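Local structure of alpha-rhamnosidase (Dictyoglomus thermophilum, 6I60) at residues 67-72 / 88-93. The protein probably hydrolyses terminal non-reducing alpha-L-rhamnose residues in alpha-L-rhamnosides, as a glycoside hydrolase. Sequence-based numbering, arbitrary orientation.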
ATOM      1  N   THR A  67     -16.369 -13.921  23.627  1.00 58.88           N
ATOM      2  CA  THR A  67     -15.854 -13.930  24.988  1.00 57.57           C
ATOM      3  C   THR A  67     -14.709 -14.908  25.201  1.00 56.25           C
ATOM      4  O   THR A  67     -13.965 -14.755  26.175  1.00 59.54           O
ATOM      5  CB  THR A  67     -16.973 -14.262  25.985  1.00 49.55           C
ATOM      6  OG1 THR A  67     -17.522 -15.548  25.676  1.00 51.47           O
ATOM      7  CG2 THR A  67     -18.070 -13.213  25.916  1.00 51.85           C
ATOM      8  N   ALA A  68     -14.547 -15.896  24.326  1.00 54.64           N
ATOM      9  CA  ALA A  68     -13.467 -16.863  24.458  1.00 61.68           C
ATOM     10  C   ALA A  68     -13.195 -17.492  23.100  1.00 60.04           C
ATOM     11  O   ALA A  68     -14.084 -17.565  22.247  1.00 60.02           O
ATOM     12  CB  ALA A  68     -13.801 -17.946  25.491  1.00 55.97           C
ATOM     13  N   TYR A  69     -11.957 -17.944  22.910  1.00 58.11           N
ATOM     14  CA  TYR A  69     -11.561 -18.625  21.687  1.00 56.33           C
ATOM     15  C   TYR A  69     -10.618 -19.771  22.028  1.00 56.99           C
ATOM     16  O   TYR A  69     -10.056 -19.839  23.124  1.00 60.16           O
ATOM     17  CB  TYR A  69     -10.890 -17.667  20.687  1.00 50.29           C
ATOM     18  CG  TYR A  69      -9.501 -17.219  21.097  1.00 56.07           C
ATOM     19  CD1 TYR A  69      -8.373 -17.942  20.722  1.00 51.08           C
ATOM     20  CD2 TYR A  69      -9.320 -16.074  21.859  1.00 59.02           C
ATOM     21  CE1 TYR A  69      -7.108 -17.539  21.099  1.00 49.86           C
ATOM     22  CE2 TYR A  69      -8.057 -15.661  22.238  1.00 58.39           C
ATOM     23  CZ  TYR A  69      -6.956 -16.398  21.858  1.00 57.54           C
ATOM     24  OH  TYR A  69      -5.698 -15.988  22.237  1.00 56.56           O
ATOM     25  N   GLN A  70     -10.449 -20.674  21.066  1.00 51.83           N
ATOM     26  CA  GLN A  70      -9.494 -21.770  21.190  1.00 53.35           C
ATOM     27  C   GLN A  70      -9.072 -22.191  19.793  1.00 53.76           C
ATOM     28  O   GLN A  70      -9.919 -22.575  18.983  1.00 55.43           O
ATOM     29  CB  GLN A  70     -10.093 -22.957  21.943  1.00 58.32           C
ATOM     30  CG  GLN A  70      -9.179 -24.174  21.966  1.00 60.72           C
ATOM     31  CD  GLN A  70      -9.928 -25.466  22.217  1.00 59.08           C
ATOM     32  OE1 GLN A  70     -11.123 -25.456  22.508  1.00 66.28           O
ATOM     33  NE2 GLN A  70      -9.226 -26.588  22.112  1.00 57.33           N
ATOM     34  N   VAL A  71      -7.774 -22.123  19.512  1.00 52.67           N
ATOM     35  CA  VAL A  71      -7.230 -22.504  18.215  1.00 54.75           C
ATOM     36  C   VAL A  71      -6.341 -23.723  18.409  1.00 58.41           C
ATOM     37  O   VAL A  71      -5.545 -23.779  19.354  1.00 61.48           O
ATOM     38  CB  VAL A  71      -6.463 -21.342  17.556  1.00 47.59           C
ATOM     39  CG1 VAL A  71      -5.532 -20.678  18.549  1.00 59.94           C
ATOM     40  CG2 VAL A  71      -5.687 -21.832  16.345  1.00 58.59           C
ATOM     41  N   ILE A  72      -6.496 -24.709  17.533  1.00 60.66           N
ATOM     42  CA  ILE A  72      -5.724 -25.942  17.575  1.00 57.19           C
ATOM     43  C   ILE A  72      -4.840 -25.976  16.342  1.00 58.65           C
ATOM     44  O   ILE A  72      -5.325 -25.754  15.225  1.00 58.88           O
ATOM     45  CB  ILE A  72      -6.643 -27.175  17.624  1.00 61.70           C
ATOM     46  CG1 ILE A  72      -7.324 -27.268  18.991  1.00 66.16           C
ATOM     47  CG2 ILE A  72      -5.860 -28.433  17.288  1.00 57.82           C
ATOM     48  CD1 ILE A  72      -7.780 -28.660  19.370  1.00 69.27           C
ATOM     49  N   TRP A  88       0.033 -27.040  18.753  1.00 57.93           N
ATOM     50  CA  TRP A  88      -0.501 -25.967  19.583  1.00 50.12           C
ATOM     51  C   TRP A  88      -1.923 -26.295  20.013  1.00 53.41           C
ATOM     52  O   TRP A  88      -2.714 -26.829  19.231  1.00 57.64           O
ATOM     53  CB  TRP A  88      -0.488 -24.611  18.869  1.00 57.19           C
ATOM     54  CG  TRP A  88      -0.510 -23.441  19.837  1.00 60.34           C
ATOM     55  CD1 TRP A  88      -0.223 -23.479  21.174  1.00 60.75           C
ATOM     56  CD2 TRP A  88      -0.827 -22.072  19.539  1.00 61.25           C
ATOM     57  NE1 TRP A  88      -0.340 -22.225  21.724  1.00 55.91           N
ATOM     58  CE2 TRP A  88      -0.710 -21.343  20.742  1.00 65.29           C
ATOM     59  CE3 TRP A  88      -1.199 -21.392  18.375  1.00 63.33           C
ATOM     60  CZ2 TRP A  88      -0.951 -19.970  20.812  1.00 65.44           C
ATOM     61  CZ3 TRP A  88      -1.439 -20.030  18.448  1.00 62.62           C
ATOM     62  CH2 TRP A  88      -1.314 -19.335  19.658  1.00 66.06           C
ATOM     63  N   ASP A  89      -2.241 -25.948  21.262  1.00 52.49           N
ATOM     64  CA  ASP A  89      -3.603 -26.055  21.784  1.00 54.65           C
ATOM     65  C   ASP A  89      -3.742 -25.022  22.900  1.00 62.42           C
ATOM     66  O   ASP A  89      -3.283 -25.254  24.022  1.00 76.40           O
ATOM     67  CB  ASP A  89      -3.903 -27.461  22.286  1.00 54.69           C
ATOM     68  CG  ASP A  89      -5.381 -27.676  22.573  1.00 67.13           C
ATOM     69  OD1 ASP A  89      -6.065 -26.700  22.959  1.00 62.81           O
ATOM     70  OD2 ASP A  89      -5.856 -28.821  22.416  1.00 66.21           O
ATOM     71  N   THR A  90      -4.367 -23.887  22.581  1.00 55.68           N
ATOM     72  CA  THR A  90      -4.518 -22.818  23.561  1.00 54.21           C
ATOM     73  C   THR A  90      -5.537 -23.150  24.641  1.00 59.45           C
ATOM     74  O   THR A  90      -5.473 -22.574  25.732  1.00 60.84           O
ATOM     75  CB  THR A  90      -4.933 -21.518  22.869  1.00 53.37           C
ATOM     76  OG1 THR A  90      -6.268 -21.649  22.364  1.00 50.69           O
ATOM     77  CG2 THR A  90      -3.999 -21.209  21.722  1.00 50.06           C
ATOM     78  N   GLY A  91      -6.471 -24.057  24.369  1.00 57.54           N
ATOM     79  CA  GLY A  91      -7.574 -24.239  25.283  1.00 48.51           C
ATOM     80  C   GLY A  91      -8.510 -23.043  25.206  1.00 53.51           C
ATOM     81  O   GLY A  91      -8.335 -22.124  24.404  1.00 58.99           O
ATOM     82  N   LYS A  92      -9.526 -23.070  26.065  1.00 52.85           N
ATOM     83  CA  LYS A  92     -10.489 -21.972  26.135  1.00 56.29           C
ATOM     84  C   LYS A  92      -9.788 -20.735  26.683  1.00 56.72           C
ATOM     85  O   LYS A  92      -9.622 -20.583  27.895  1.00 55.77           O
ATOM     86  CB  LYS A  92     -11.683 -22.356  27.001  1.00 55.59           C
ATOM     87  CG  LYS A  92     -12.746 -21.272  27.097  1.00 51.04           C
ATOM     88  CD  LYS A  92     -14.047 -21.820  27.658  1.00 46.45           C
ATOM     89  CE  LYS A  92     -14.955 -20.704  28.136  1.00 46.22           C
ATOM     90  NZ  LYS A  92     -16.346 -21.188  28.336  1.00 48.67           N
ATOM     91  N   VAL A  93      -9.369 -19.849  25.784  1.00 59.09           N
ATOM     92  CA  VAL A  93      -8.712 -18.601  26.157  1.00 55.73           C
ATOM     93  C   VAL A  93      -9.780 -17.531  26.347  1.00 63.61           C
ATOM     94  O   VAL A  93     -10.491 -17.178  25.400  1.00 60.73           O
ATOM     95  CB  VAL A  93      -7.690 -18.171  25.095  1.00 54.47           C
ATOM     96  CG1 VAL A  93      -7.198 -16.761  25.380  1.00 55.64           C
ATOM     97  CG2 VAL A  93      -6.532 -19.146  25.053  1.00 52.19           C
TER
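Tyr69 and Val93 form one end of an interrupted antiparallel pairing, and Ile72 and Asp89 the other, where an edge segment borders strand 68-74 in the N-terminal immunoglobulin-like domain; strand 112-120 flanks the other side of strand 68-74. Tyr69 and Val93 are a hydrogen-bonded pair, with Tyr69 N to Val93 O at 3.0 Å and Val93 N to Tyr69 O at 2.7 Å. Ile72 and Asp89 are a non-hydrogen-bonded pair, and the register slips by one residue in between. Thr90 bridges the slip: its OG1 accepts from Val71 N at 3.3 Å and donates to Gly91 O at 2.9 Å, while Thr90 N makes a weak bond to Val71 O. Beside this link, the methyl CG2 of Thr90 meets Val71 CG1 at 3.6 Å. Val93 lies alongside Tyr69 and sets CB over one ring face, 3.9 Å from the ring centroid, a CH-pi contact; with CG of Tyr69 between the backbone N and the carbonyl carbon (chi1 72°), the ring turns its face to Val93. On the opposite side of the strand, the extended Gln70 chain, CG anti to N (chi1 174°), passes Gly91 and donates a hydrogen bond from NE2 to the syn side of Asp89 OD1 at 3.3 Å, tilted out of the carboxylate plane, with amide and carboxylate planes 16° apart. The same OD1 takes Gly91 N at 3.0 Å, closing an Asx turn, while OD2 lies against Ile72 CD1. An alanine in place of Asp89 would probably leave Gly91 N and Gln70 NE2 without this shared acceptor and the turn freer to shift. Where the register slips, side-chain oxygens thus supplement a single weak backbone bond: Thr90 OG1 takes the Val71 N-H, and Asp89 OD1 ties the turn to the Gln70 side chain.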